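PDB 2P2W: citrate synthase from Thermotoga maritima, which probably catalyses the condensation of oxaloacetate with acetyl-CoA and water to give citrate and CoA, an entry step of the tricarboxylic acid cycle. Local coordinates for residues L49-L54 with D110-A115; Y90-K95 with A205-L210; M221-G226 with F312-F317; G226-V231 with A280-E285. All blocks are in the same frame, centred on the assembly; numbering follows the deposited sequence.

Contact 1 of 4, residues L49-L54 with D110-A115; sequences LWYGKL and DLREKA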
loop_
_atom_site.group_PDB
_atom_site.type_symbol
_atom_site.label_atom_id
_atom_site.label_comp_id
_atom_site.label_asym_id
_atom_site.label_seq_id
_atom_site.Cartn_x
_atom_site.Cartn_y
_atom_site.Cartn_z
ATOM N N LEU A 49 -14.470 -18.459 -3.234
ATOM C CA LEU A 49 -13.595 -17.748 -2.305
ATOM C C LEU A 49 -14.339 -16.673 -1.506
ATOM O O LEU A 49 -14.128 -16.533 -0.304
ATOM C CB LEU A 49 -12.418 -17.121 -3.062
ATOM C CG LEU A 49 -11.346 -18.113 -3.520
ATOM C CD1 LEU A 49 -10.327 -17.424 -4.423
ATOM C CD2 LEU A 49 -10.661 -18.705 -2.292
ATOM N N TRP A 50 -15.218 -15.925 -2.172
ATOM C CA TRP A 50 -15.973 -14.862 -1.511
ATOM C C TRP A 50 -17.168 -15.323 -0.679
ATOM O O TRP A 50 -17.425 -14.775 0.391
ATOM C CB TRP A 50 -16.481 -13.837 -2.537
ATOM C CG TRP A 50 -15.453 -12.847 -3.001
ATOM C CD1 TRP A 50 -14.545 -12.179 -2.224
ATOM C CD2 TRP A 50 -15.257 -12.377 -4.339
ATOM N NE1 TRP A 50 -13.798 -11.320 -2.998
ATOM C CE2 TRP A 50 -14.213 -11.422 -4.300
ATOM C CE3 TRP A 50 -15.864 -12.669 -5.569
ATOM C CZ2 TRP A 50 -13.761 -10.757 -5.447
ATOM C CZ3 TRP A 50 -15.414 -12.007 -6.711
ATOM C CH2 TRP A 50 -14.370 -11.061 -6.638
ATOM N N TYR A 51 -17.898 -16.321 -1.167
ATOM C CA TYR A 51 -19.090 -16.795 -0.465
ATOM C C TYR A 51 -18.931 -18.018 0.423
ATOM O O TYR A 51 -19.798 -18.294 1.251
ATOM C CB TYR A 51 -20.213 -17.024 -1.477
ATOM C CG TYR A 51 -20.719 -15.734 -2.080
ATOM C CD1 TYR A 51 -21.607 -14.914 -1.378
ATOM C CD2 TYR A 51 -20.281 -15.309 -3.334
ATOM C CE1 TYR A 51 -22.044 -13.705 -1.910
ATOM C CE2 TYR A 51 -20.710 -14.103 -3.874
ATOM C CZ TYR A 51 -21.591 -13.305 -3.157
ATOM O OH TYR A 51 -22.019 -12.113 -3.693
ATOM N N GLY A 52 -17.838 -18.754 0.256
ATOM C CA GLY A 52 -17.606 -19.922 1.092
ATOM C C GLY A 52 -18.267 -21.224 0.676
ATOM O O GLY A 52 -18.204 -22.213 1.405
ATOM N N LYS A 53 -18.901 -21.245 -0.488
ATOM C CA LYS A 53 -19.540 -22.468 -0.959
ATOM C C LYS A 53 -19.577 -22.479 -2.482
ATOM O O LYS A 53 -19.579 -21.423 -3.113
ATOM C CB LYS A 53 -20.965 -22.555 -0.415
ATOM C CG LYS A 53 -21.897 -21.524 -1.013
ATOM C CD LYS A 53 -23.163 -21.359 -0.187
ATOM C CE LYS A 53 -24.226 -20.608 -0.977
ATOM N NZ LYS A 53 -23.748 -19.273 -1.430
ATOM N N LEU A 54 -19.589 -23.670 -3.073
ATOM C CA LEU A 54 -19.658 -23.777 -4.524
ATOM C C LEU A 54 -21.074 -23.366 -4.910
ATOM O O LEU A 54 -22.045 -23.782 -4.277
ATOM C CB LEU A 54 -19.369 -25.216 -4.978
ATOM C CG LEU A 54 -17.942 -25.712 -4.702
ATOM C CD1 LEU A 54 -17.812 -27.184 -5.074
ATOM C CD2 LEU A 54 -16.943 -24.869 -5.492
ATOM N N ASP A 110 -21.629 -5.153 1.709
ATOM C CA ASP A 110 -21.406 -4.091 0.732
ATOM C C ASP A 110 -19.936 -4.069 0.302
ATOM O O ASP A 110 -19.579 -3.754 -0.827
ATOM C CB ASP A 110 -21.778 -2.757 1.382
ATOM C CG ASP A 110 -21.616 -1.635 0.365
ATOM O OD1 ASP A 110 -22.333 -1.663 -0.637
ATOM O OD2 ASP A 110 -20.828 -0.725 0.613
ATOM N N LEU A 111 -19.072 -4.381 1.284
ATOM C CA LEU A 111 -17.652 -4.512 0.995
ATOM C C LEU A 111 -17.405 -5.634 -0.017
ATOM O O LEU A 111 -16.565 -5.538 -0.903
ATOM C CB LEU A 111 -16.951 -4.831 2.321
ATOM C CG LEU A 111 -15.443 -4.558 2.302
ATOM C CD1 LEU A 111 -15.107 -3.139 1.840
ATOM C CD2 LEU A 111 -14.802 -4.714 3.686
ATOM N N ARG A 112 -18.162 -6.719 0.116
ATOM C CA ARG A 112 -18.034 -7.839 -0.806
ATOM C C ARG A 112 -18.559 -7.429 -2.183
ATOM O O ARG A 112 -17.999 -7.806 -3.210
ATOM C CB ARG A 112 -18.804 -9.055 -0.279
ATOM C CG ARG A 112 -18.743 -10.271 -1.198
ATOM C CD ARG A 112 -19.100 -11.551 -0.458
ATOM N NE ARG A 112 -20.393 -11.469 0.214
ATOM C CZ ARG A 112 -20.881 -12.411 1.016
ATOM N NH1 ARG A 112 -20.181 -13.516 1.252
ATOM N NH2 ARG A 112 -22.069 -12.251 1.588
ATOM N N GLU A 113 -19.634 -6.646 -2.202
ATOM C CA GLU A 113 -20.204 -6.187 -3.466
ATOM C C GLU A 113 -19.163 -5.302 -4.147
ATOM O O GLU A 113 -18.976 -5.350 -5.366
ATOM C CB GLU A 113 -21.481 -5.389 -3.208
ATOM C CG GLU A 113 -22.340 -5.157 -4.440
ATOM C CD GLU A 113 -22.847 -6.452 -5.046
ATOM O OE1 GLU A 113 -23.136 -7.393 -4.279
ATOM O OE2 GLU A 113 -22.971 -6.526 -6.285
ATOM N N LYS A 114 -18.477 -4.499 -3.341
ATOM C CA LYS A 114 -17.443 -3.610 -3.849
ATOM C C LYS A 114 -16.287 -4.430 -4.427
ATOM O O LYS A 114 -15.736 -4.089 -5.478
ATOM C CB LYS A 114 -16.934 -2.712 -2.717
ATOM C CG LYS A 114 -16.082 -1.546 -3.179
ATOM C CD LYS A 114 -15.998 -0.465 -2.105
ATOM C CE LYS A 114 -17.370 -0.145 -1.524
ATOM N NZ LYS A 114 -18.014 1.006 -2.215
ATOM N N ALA A 115 -15.926 -5.510 -3.732
ATOM C CA ALA A 115 -14.839 -6.381 -4.169
ATOM C C ALA A 115 -15.191 -7.006 -5.512
ATOM O O ALA A 115 -14.360 -7.066 -6.415
ATOM C CB ALA A 115 -14.592 -7.478 -3.132
HETATM O O HOH W 1 -21.268 -15.792 2.805
#

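Contact 2 of 4, residues Y90-K95 with A205-L210; sequences YIDVLK and ALKGPL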
loop_
_atom_site.group_PDB
_atom_site.type_symbol
_atom_site.label_atom_id
_atom_site.label_comp_id
_atom_site.label_asym_id
_atom_site.label_seq_id
_atom_site.Cartn_x
_atom_site.Cartn_y
_atom_site.Cartn_z
ATOM N N TYR A 90 1.771 -1.521 -16.263
ATOM C CA TYR A 90 0.374 -1.870 -15.999
ATOM C C TYR A 90 -0.068 -1.858 -14.535
ATOM O O TYR A 90 -1.219 -1.525 -14.246
ATOM C CB TYR A 90 0.048 -3.210 -16.664
ATOM C CG TYR A 90 -0.104 -3.070 -18.160
ATOM C CD1 TYR A 90 -1.324 -2.688 -18.722
ATOM C CD2 TYR A 90 0.989 -3.242 -19.014
ATOM C CE1 TYR A 90 -1.454 -2.478 -20.093
ATOM C CE2 TYR A 90 0.869 -3.032 -20.389
ATOM C CZ TYR A 90 -0.357 -2.649 -20.919
ATOM O OH TYR A 90 -0.484 -2.421 -22.271
ATOM N N ILE A 91 0.822 -2.207 -13.611
ATOM C CA ILE A 91 0.454 -2.175 -12.196
ATOM C C ILE A 91 0.115 -0.730 -11.815
ATOM O O ILE A 91 -0.834 -0.478 -11.062
ATOM C CB ILE A 91 1.606 -2.683 -11.284
ATOM C CG1 ILE A 91 1.732 -4.210 -11.384
ATOM C CG2 ILE A 91 1.353 -2.265 -9.830
ATOM C CD1 ILE A 91 0.539 -4.989 -10.826
ATOM N N ASP A 92 0.891 0.219 -12.338
ATOM C CA ASP A 92 0.655 1.631 -12.047
ATOM C C ASP A 92 -0.653 2.103 -12.674
ATOM O O ASP A 92 -1.365 2.927 -12.098
ATOM C CB ASP A 92 1.819 2.492 -12.547
ATOM C CG ASP A 92 3.080 2.296 -11.722
ATOM O OD1 ASP A 92 2.964 1.825 -10.572
ATOM O OD2 ASP A 92 4.179 2.619 -12.215
ATOM N N VAL A 93 -0.960 1.578 -13.855
ATOM C CA VAL A 93 -2.194 1.926 -14.549
ATOM C C VAL A 93 -3.374 1.534 -13.661
ATOM O O VAL A 93 -4.330 2.302 -13.502
ATOM C CB VAL A 93 -2.289 1.184 -15.907
ATOM C CG1 VAL A 93 -3.663 1.387 -16.525
ATOM C CG2 VAL A 93 -1.208 1.707 -16.849
ATOM N N LEU A 94 -3.295 0.340 -13.078
ATOM C CA LEU A 94 -4.343 -0.142 -12.182
ATOM C C LEU A 94 -4.501 0.795 -10.981
ATOM O O LEU A 94 -5.619 1.119 -10.587
ATOM C CB LEU A 94 -4.020 -1.560 -11.696
ATOM C CG LEU A 94 -4.236 -2.695 -12.706
ATOM C CD1 LEU A 94 -3.648 -3.995 -12.172
ATOM C CD2 LEU A 94 -5.722 -2.847 -12.978
ATOM N N LYS A 95 -3.381 1.231 -10.403
ATOM C CA LYS A 95 -3.424 2.136 -9.253
ATOM C C LYS A 95 -4.214 3.392 -9.591
ATOM O O LYS A 95 -5.095 3.821 -8.837
ATOM C CB LYS A 95 -2.017 2.570 -8.840
ATOM C CG LYS A 95 -1.153 1.508 -8.195
ATOM C CD LYS A 95 0.212 2.116 -7.946
ATOM C CE LYS A 95 1.279 1.069 -7.714
ATOM N NZ LYS A 95 2.617 1.721 -7.681
ATOM N N ALA A 205 3.100 -3.927 -3.604
ATOM C CA ALA A 205 3.899 -5.031 -3.082
ATOM C C ALA A 205 4.061 -6.147 -4.116
ATOM O O ALA A 205 5.148 -6.707 -4.277
ATOM C CB ALA A 205 3.252 -5.590 -1.825
ATOM N N LEU A 206 2.978 -6.469 -4.816
ATOM C CA LEU A 206 3.024 -7.532 -5.816
ATOM C C LEU A 206 4.023 -7.193 -6.922
ATOM O O LEU A 206 4.662 -8.077 -7.494
ATOM C CB LEU A 206 1.632 -7.751 -6.418
ATOM C CG LEU A 206 1.475 -9.003 -7.283
ATOM C CD1 LEU A 206 1.595 -10.230 -6.402
ATOM C CD2 LEU A 206 0.123 -8.992 -7.994
ATOM N N LYS A 207 4.156 -5.897 -7.195
ATOM C CA LYS A 207 5.047 -5.380 -8.229
ATOM C C LYS A 207 6.532 -5.655 -7.982
ATOM O O LYS A 207 7.314 -5.760 -8.931
ATOM C CB LYS A 207 4.817 -3.870 -8.368
ATOM C CG LYS A 207 5.539 -3.209 -9.533
ATOM C CD LYS A 207 5.205 -1.726 -9.597
ATOM C CE LYS A 207 5.816 -1.064 -10.820
ATOM N NZ LYS A 207 5.816 0.418 -10.677
ATOM N N GLY A 208 6.917 -5.772 -6.713
ATOM C CA GLY A 208 8.312 -6.012 -6.370
ATOM C C GLY A 208 8.928 -7.275 -6.953
ATOM O O GLY A 208 8.255 -8.303 -7.064
ATOM N N PRO A 209 10.220 -7.230 -7.328
ATOM C CA PRO A 209 10.969 -8.341 -7.916
ATOM C C PRO A 209 11.098 -9.537 -6.955
ATOM O O PRO A 209 11.317 -10.673 -7.354
ATOM C CB PRO A 209 12.355 -7.832 -8.300
ATOM C CG PRO A 209 12.585 -6.524 -7.556
ATOM C CD PRO A 209 11.084 -6.056 -7.266
ATOM N N LEU A 210 10.999 -9.232 -5.644
ATOM C CA LEU A 210 11.054 -10.301 -4.644
ATOM C C LEU A 210 9.667 -10.890 -4.361
ATOM O O LEU A 210 9.461 -11.692 -3.454
ATOM C CB LEU A 210 11.637 -9.720 -3.351
ATOM C CG LEU A 210 13.123 -9.379 -3.471
ATOM C CD1 LEU A 210 13.783 -9.169 -2.105
ATOM C CD2 LEU A 210 13.923 -10.474 -4.171
#

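Contact 3 of 4, residues M221-G226 with F312-F317; sequences MLEEIG and FPRNMF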
loop_
_atom_site.group_PDB
_atom_site.type_symbol
_atom_site.label_atom_id
_atom_site.label_comp_id
_atom_site.label_asym_id
_atom_site.label_seq_id
_atom_site.Cartn_x
_atom_site.Cartn_y
_atom_site.Cartn_z
ATOM N N MET A 221 15.942 -13.252 -17.560
ATOM C CA MET A 221 16.932 -14.097 -16.906
ATOM C C MET A 221 17.163 -15.335 -17.761
ATOM O O MET A 221 18.302 -15.757 -17.969
ATOM C CB MET A 221 16.448 -14.517 -15.519
ATOM C CG MET A 221 17.408 -15.447 -14.802
ATOM S SD MET A 221 16.627 -16.319 -13.436
ATOM C CE MET A 221 15.580 -17.459 -14.317
ATOM N N LEU A 222 16.074 -15.915 -18.255
ATOM C CA LEU A 222 16.166 -17.101 -19.101
ATOM C C LEU A 222 16.973 -16.779 -20.358
ATOM O O LEU A 222 17.799 -17.577 -20.803
ATOM C CB LEU A 222 14.759 -17.586 -19.479
ATOM C CG LEU A 222 13.900 -18.065 -18.301
ATOM C CD1 LEU A 222 12.493 -18.418 -18.779
ATOM C CD2 LEU A 222 14.569 -19.264 -17.642
ATOM N N GLU A 223 16.739 -15.600 -20.928
ATOM C CA GLU A 223 17.453 -15.190 -22.129
ATOM C C GLU A 223 18.920 -14.918 -21.812
ATOM O O GLU A 223 19.804 -15.178 -22.639
ATOM C CB GLU A 223 16.755 -13.970 -22.747
ATOM C CG GLU A 223 15.486 -14.402 -23.490
ATOM C CD GLU A 223 14.440 -13.311 -23.680
ATOM O OE1 GLU A 223 14.570 -12.225 -23.087
ATOM O OE2 GLU A 223 13.460 -13.569 -24.411
ATOM N N GLU A 224 19.179 -14.425 -20.602
ATOM C CA GLU A 224 20.541 -14.146 -20.167
ATOM C C GLU A 224 21.304 -15.468 -20.111
ATOM O O GLU A 224 22.486 -15.533 -20.453
ATOM C CB GLU A 224 20.534 -13.501 -18.779
ATOM C CG GLU A 224 21.865 -12.897 -18.380
ATOM C CD GLU A 224 21.908 -12.486 -16.918
ATOM O OE1 GLU A 224 20.880 -11.996 -16.405
ATOM O OE2 GLU A 224 22.973 -12.643 -16.290
ATOM N N ILE A 225 20.622 -16.521 -19.667
ATOM C CA ILE A 225 21.236 -17.844 -19.592
ATOM C C ILE A 225 21.498 -18.304 -21.029
ATOM O O ILE A 225 22.540 -18.892 -21.334
ATOM C CB ILE A 225 20.308 -18.851 -18.880
ATOM C CG1 ILE A 225 20.061 -18.396 -17.435
ATOM C CG2 ILE A 225 20.934 -20.238 -18.899
ATOM C CD1 ILE A 225 19.041 -19.226 -16.686
ATOM N N GLY A 226 20.533 -18.033 -21.904
ATOM C CA GLY A 226 20.684 -18.370 -23.310
ATOM C C GLY A 226 20.256 -19.742 -23.776
ATOM O O GLY A 226 19.539 -19.856 -24.772
ATOM N N PHE A 312 1.066 -12.058 -24.205
ATOM C CA PHE A 312 0.917 -10.856 -23.388
ATOM C C PHE A 312 2.239 -10.117 -23.196
ATOM O O PHE A 312 3.301 -10.736 -23.142
ATOM C CB PHE A 312 0.344 -11.206 -22.012
ATOM C CG PHE A 312 -1.082 -11.666 -22.050
ATOM C CD1 PHE A 312 -2.119 -10.745 -21.970
ATOM C CD2 PHE A 312 -1.392 -13.013 -22.199
ATOM C CE1 PHE A 312 -3.450 -11.157 -22.040
ATOM C CE2 PHE A 312 -2.724 -13.438 -22.270
ATOM C CZ PHE A 312 -3.753 -12.505 -22.190
ATOM N N PRO A 313 2.186 -8.775 -23.096
ATOM C CA PRO A 313 3.385 -7.951 -22.902
ATOM C C PRO A 313 3.996 -8.269 -21.537
ATOM O O PRO A 313 3.273 -8.449 -20.560
ATOM C CB PRO A 313 2.845 -6.520 -22.942
ATOM C CG PRO A 313 1.364 -6.483 -23.137
ATOM C CD PRO A 313 0.982 -7.933 -23.197
ATOM N N ARG A 314 5.320 -8.321 -21.470
ATOM C CA ARG A 314 6.017 -8.634 -20.225
ATOM C C ARG A 314 5.678 -7.674 -19.075
ATOM O O ARG A 314 5.631 -8.052 -17.911
ATOM C CB ARG A 314 7.521 -8.641 -20.501
ATOM C CG ARG A 314 7.904 -9.771 -21.458
ATOM C CD ARG A 314 9.418 -9.915 -21.649
ATOM N NE ARG A 314 9.695 -11.102 -22.467
ATOM C CZ ARG A 314 10.978 -11.414 -22.723
ATOM N NH1 ARG A 314 11.956 -10.663 -22.249
ATOM N NH2 ARG A 314 11.257 -12.505 -23.443
ATOM N N ASN A 315 5.471 -6.385 -19.411
ATOM C CA ASN A 315 5.187 -5.434 -18.339
ATOM C C ASN A 315 3.724 -5.484 -17.872
ATOM O O ASN A 315 3.244 -4.633 -17.129
ATOM C CB ASN A 315 5.614 -4.022 -18.768
ATOM C CG ASN A 315 4.678 -3.466 -19.808
ATOM O OD1 ASN A 315 4.099 -4.185 -20.616
ATOM N ND2 ASN A 315 4.562 -2.127 -19.802
ATOM N N MET A 316 2.999 -6.525 -18.358
ATOM C CA MET A 316 1.645 -6.779 -17.867
ATOM C C MET A 316 1.565 -8.064 -17.015
ATOM O O MET A 316 0.540 -8.377 -16.414
ATOM C CB MET A 316 0.680 -6.879 -19.064
ATOM C CG MET A 316 -0.790 -6.887 -18.628
ATOM S SD MET A 316 -1.909 -7.417 -19.934
ATOM C CE MET A 316 -1.898 -5.904 -20.907
ATOM N N PHE A 317 2.681 -8.840 -17.012
ATOM C CA PHE A 317 2.685 -10.116 -16.272
ATOM C C PHE A 317 2.238 -9.943 -14.794
ATOM O O PHE A 317 1.417 -10.698 -14.294
ATOM C CB PHE A 317 4.103 -10.702 -16.303
ATOM C CG PHE A 317 4.465 -11.303 -17.639
ATOM C CD1 PHE A 317 3.660 -11.105 -18.757
ATOM C CD2 PHE A 317 5.649 -12.021 -17.761
ATOM C CE1 PHE A 317 4.048 -11.627 -19.992
ATOM C CE2 PHE A 317 6.031 -12.537 -18.999
ATOM C CZ PHE A 317 5.233 -12.341 -20.115
#

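Contact 4 of 4, residues G226-V231 with A280-E285; sequences GSEDRV and ASKLEE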
loop_
_atom_site.group_PDB
_atom_site.type_symbol
_atom_site.label_atom_id
_atom_site.label_comp_id
_atom_site.label_asym_id
_atom_site.label_seq_id
_atom_site.Cartn_x
_atom_site.Cartn_y
_atom_site.Cartn_z
ATOM N N GLY A 226 20.533 -18.033 -21.904
ATOM C CA GLY A 226 20.684 -18.370 -23.310
ATOM C C GLY A 226 20.256 -19.742 -23.776
ATOM O O GLY A 226 19.539 -19.856 -24.772
ATOM N N SER A 227 20.704 -20.788 -23.090
ATOM C CA SER A 227 20.332 -22.140 -23.486
ATOM C C SER A 227 20.570 -23.134 -22.368
ATOM O O SER A 227 21.202 -22.814 -21.359
ATOM C CB SER A 227 21.135 -22.584 -24.705
ATOM O OG SER A 227 22.460 -22.912 -24.331
ATOM N N GLU A 228 20.070 -24.344 -22.577
ATOM C CA GLU A 228 20.206 -25.422 -21.616
ATOM C C GLU A 228 21.669 -25.750 -21.338
ATOM O O GLU A 228 22.008 -26.209 -20.252
ATOM C CB GLU A 228 19.501 -26.684 -22.132
ATOM C CG GLU A 228 18.031 -26.506 -22.480
ATOM C CD GLU A 228 17.799 -26.114 -23.936
ATOM O OE1 GLU A 228 18.348 -25.088 -24.385
ATOM O OE2 GLU A 228 17.052 -26.837 -24.632
ATOM N N ASP A 229 22.534 -25.518 -22.320
ATOM C CA ASP A 229 23.955 -25.821 -22.166
ATOM C C ASP A 229 24.677 -24.880 -21.212
ATOM O O ASP A 229 25.728 -25.224 -20.675
ATOM C CB ASP A 229 24.671 -25.767 -23.520
ATOM C CG ASP A 229 24.085 -26.729 -24.536
ATOM O OD1 ASP A 229 23.782 -27.880 -24.162
ATOM O OD2 ASP A 229 23.945 -26.335 -25.715
ATOM N N ARG A 230 24.110 -23.696 -21.003
ATOM C CA ARG A 230 24.731 -22.696 -20.148
ATOM C C ARG A 230 24.129 -22.575 -18.745
ATOM O O ARG A 230 24.548 -21.721 -17.963
ATOM C CB ARG A 230 24.676 -21.340 -20.860
ATOM C CG ARG A 230 25.383 -21.339 -22.215
ATOM C CD ARG A 230 24.954 -20.161 -23.083
ATOM N NE ARG A 230 25.305 -18.873 -22.495
ATOM C CZ ARG A 230 26.496 -18.291 -22.607
ATOM N NH1 ARG A 230 27.466 -18.880 -23.297
ATOM N NH2 ARG A 230 26.715 -17.120 -22.024
ATOM N N VAL A 231 23.161 -23.429 -18.425
ATOM C CA VAL A 231 22.515 -23.384 -17.114
ATOM C C VAL A 231 23.479 -23.576 -15.940
ATOM O O VAL A 231 23.516 -22.758 -15.023
ATOM C CB VAL A 231 21.373 -24.428 -17.025
ATOM C CG1 VAL A 231 20.945 -24.633 -15.576
ATOM C CG2 VAL A 231 20.183 -23.949 -17.840
ATOM N N ALA A 280 13.925 -22.875 -18.821
ATOM C CA ALA A 280 13.363 -22.906 -17.468
ATOM C C ALA A 280 13.317 -24.336 -16.921
ATOM O O ALA A 280 13.579 -24.580 -15.737
ATOM C CB ALA A 280 11.961 -22.307 -17.481
ATOM N N SER A 281 12.977 -25.279 -17.791
ATOM C CA SER A 281 12.898 -26.676 -17.389
ATOM C C SER A 281 14.286 -27.198 -17.035
ATOM O O SER A 281 14.451 -27.948 -16.070
ATOM C CB SER A 281 12.291 -27.511 -18.518
ATOM O OG SER A 281 11.954 -28.805 -18.054
ATOM N N LYS A 282 15.286 -26.800 -17.820
ATOM C CA LYS A 282 16.656 -27.236 -17.576
ATOM C C LYS A 282 17.186 -26.611 -16.289
ATOM O O LYS A 282 17.946 -27.238 -15.547
ATOM C CB LYS A 282 17.554 -26.839 -18.747
ATOM C CG LYS A 282 18.962 -27.415 -18.672
ATOM C CD LYS A 282 18.934 -28.935 -18.707
ATOM C CE LYS A 282 20.324 -29.507 -18.916
ATOM N NZ LYS A 282 20.277 -30.985 -19.043
ATOM N N LEU A 283 16.784 -25.371 -16.032
ATOM C CA LEU A 283 17.212 -24.667 -14.828
ATOM C C LEU A 283 16.688 -25.420 -13.603
ATOM O O LEU A 283 17.410 -25.617 -12.623
ATOM C CB LEU A 283 16.677 -23.233 -14.844
ATOM C CG LEU A 283 17.093 -22.292 -13.710
ATOM C CD1 LEU A 283 18.620 -22.236 -13.600
ATOM C CD2 LEU A 283 16.524 -20.898 -13.995
ATOM N N GLU A 284 15.433 -25.852 -13.667
ATOM C CA GLU A 284 14.844 -26.599 -12.563
ATOM C C GLU A 284 15.586 -27.918 -12.385
ATOM O O GLU A 284 15.914 -28.309 -11.263
ATOM C CB GLU A 284 13.366 -26.892 -12.826
ATOM C CG GLU A 284 12.800 -27.952 -11.893
ATOM C CD GLU A 284 11.348 -28.264 -12.164
ATOM O OE1 GLU A 284 10.695 -27.488 -12.892
ATOM O OE2 GLU A 284 10.857 -29.287 -11.641
ATOM N N GLU A 285 15.843 -28.602 -13.495
ATOM C CA GLU A 285 16.541 -29.882 -13.440
ATOM C C GLU A 285 17.881 -29.764 -12.729
ATOM O O GLU A 285 18.205 -30.574 -11.860
ATOM C CB GLU A 285 16.784 -30.440 -14.846
ATOM C CG GLU A 285 17.393 -31.842 -14.840
ATOM C CD GLU A 285 17.887 -32.280 -16.207
ATOM O OE1 GLU A 285 18.931 -31.760 -16.656
ATOM O OE2 GLU A 285 17.230 -33.138 -16.839
#

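Contact 1 of 4, residues L49-L54 with D110-A115
Trp50, near the end of helix 42-51, meets the first turns of helix 110-133 at two levels: its CA lies 7.4 Å from the CA of Arg112, and its indole reaches Ala115. The methyl CB of Ala115 touches the NE1-CE2-CZ2 stretch, where the two rings join, 3.9 Å from Trp50 NE1 and, for the apolar part, 4.1 Å from Trp50 CZ2, while the indole N-H itself is spent on Thr330 of helix 317-337. The carbonyl O of Trp50 accepts a hydrogen bond from Arg112 NH1 at 3.1 Å, bent to 154°. That oxygen lies in the guanidinium plane, whereas the donor stands above the carbonyl plane.

At Tyr51 the CD1-CE1 side of the ring lies against the guanidinium face, the two planes 28° apart, with Tyr51 CE1 over its centre and 3.4 Å from Arg112 CZ; Arg112 CD makes a CH-pi contact over the ring, offset toward its rim. The bend of the arginine chain at chi3 (54°) turns the guanidinium so that its face meets this side of the ring. NH1 reaches Trp50 O directly and Tyr51 O only through a bridging water. Gly52, with positive phi, is the first residue to leave helical angles. The whole is a helix C-terminus whose last carbonyls are met, one directly and one through water, by an arginine of another helix, within the mainly alpha-helical citrate synthase fold.

Contact 2 of 4, residues Y90-K95 with A205-L210
Lys207 and Ile91 supply the apolar part of the contact, where the start of helix 90-98 meets the end of helix 195-207. The two side chains run past each other in opposite directions, Ile91 CG2 lying 3.9 Å from Lys207 CD and 4.1 Å from Lys207 CB. Its setting anti to the isoleucine's own backbone N turns CG2 to the lysine chain. The backbones are close here, with 6.9 Å between the CA atoms of Ile91 and Lys207.

The polar part is a salt-bridge network. The Lys207 side chain, extended throughout, and that of Asp92 cross at about a right angle, Lys207 NZ lying 3.1 Å from Asp92 OD2 and 3.2 Å from Asp92 OD1; as hydrogen bonds both are weak. Asp92 OD1 is held more firmly from its own helix by Lys95 NZ at 2.9 Å, nearly in line with the C-O bond. The second subunit adds Asp194, salt-bridged to Lys207 NZ, and Ser197, bonded to Lys95 NZ.

The two ammonium nitrogens, Lys95 NZ and Lys207 NZ, are 4.6 Å apart. Asp92 between them, with Asp194 of the second subunit, probably offsets their repulsion, so that the charge balance of this buried cluster depends on both chains of the dimer.

Contact 3 of 4, residues M221-G226 with F312-F317
The CA atoms of Glu223, on the last turns of helix 214-225, and Arg314, in the loop before helix 317-337, are 13.3 Å apart, and both residues direct their CB atoms toward the opposing segment, so that these two side chains alone span the gap. They come from opposite directions. Arg314, extended from CG to NE, grips the carboxylate end-on: NH2 bonds to Glu223 OE2 at 2.6 Å and NH1 to Glu223 OE1 at 3.2 Å, with N-H...O angles of 156° and 155°. Both oxygens lie close to the guanidinium plane and are met on their syn sides, but the carboxylate is twisted, its plane 33° from that of the guanidinium. With an alanine at Arg314, Glu223 would probably lose its two-pronged partner and its carboxylate be freer to turn. One bond from each terminal nitrogen to each oxygen makes this a two-point ion pair, with the tighter hold on the NH2-OE2 side, and Glu308, salt-bridged to Arg314 NE, probably steadies the guanidinium's rotation at this surface site.

Contact 4 of 4, residues G226-V231 with A280-E285
The turn between helix 214-225 and helix 231-241 packs here against helix 275-289, part of the helical framework of the citrate synthase fold. Its backbone comes close to that helix at two points, Glu228 with Lys282 and Val231 with Leu283, whose CA atoms are 5.7 and 5.9 Å apart.

Glu228 and Lys282 meet through their aliphatic portions, crossing at about a right angle, with Glu228 CB 3.6 Å from Lys282 CG. Chi1 of the lysine (-172°, CG anti to the backbone N) sets CG beside Glu228, and the bend at chi2 (62°) then carries CD, CE and NZ toward Glu285 OE1, 2.8 Å from NZ. Glu228 likewise spends its carboxylate elsewhere, on Lys275.

Val231 divides its two methyls between consecutive residues: CG2 rests 3.8 Å from Lys282 CG, and CG1 lies 3.9 Å from Leu283 CD1. Ile225 of helix 214-225 touches both Val231 and Leu283. A serine in place of Lys282 would probably open a gap beside Glu228 CB and Val231 CG2 and leave Glu285 without its mate.

No hydrogen bond joins the two segments. Contact rests mainly on aliphatic carbons, with the Glu228 carbonyl O also against Lys282 CG, while the charged ends of Glu228 and Lys282 each pair with a residue of helix 275-289.

Contact 2 is the buried member of the set and the one whose ion pairs are completed by the second subunit; contact 3 is a surface ion pair within one chain. Contacts 1 and 4 are partly buried, but contact 1 joins its segments by a hydrogen bond and ring packing, contact 4 mainly by aliphatic carbon, without a hydrogen bond between its segments. Contacts 3 and 4 share Gly226 and are continuous: Met221 CE packs on Leu283 CD2 at 3.6 Å, and contact 4 is nested in the loop that contact 3 closes. Contacts 2 and 3 also touch, Tyr90 packing on Asn315 and Met316. Contact 1 stands apart, its centre about 42 Å from that of contact 4, across the chain's centre.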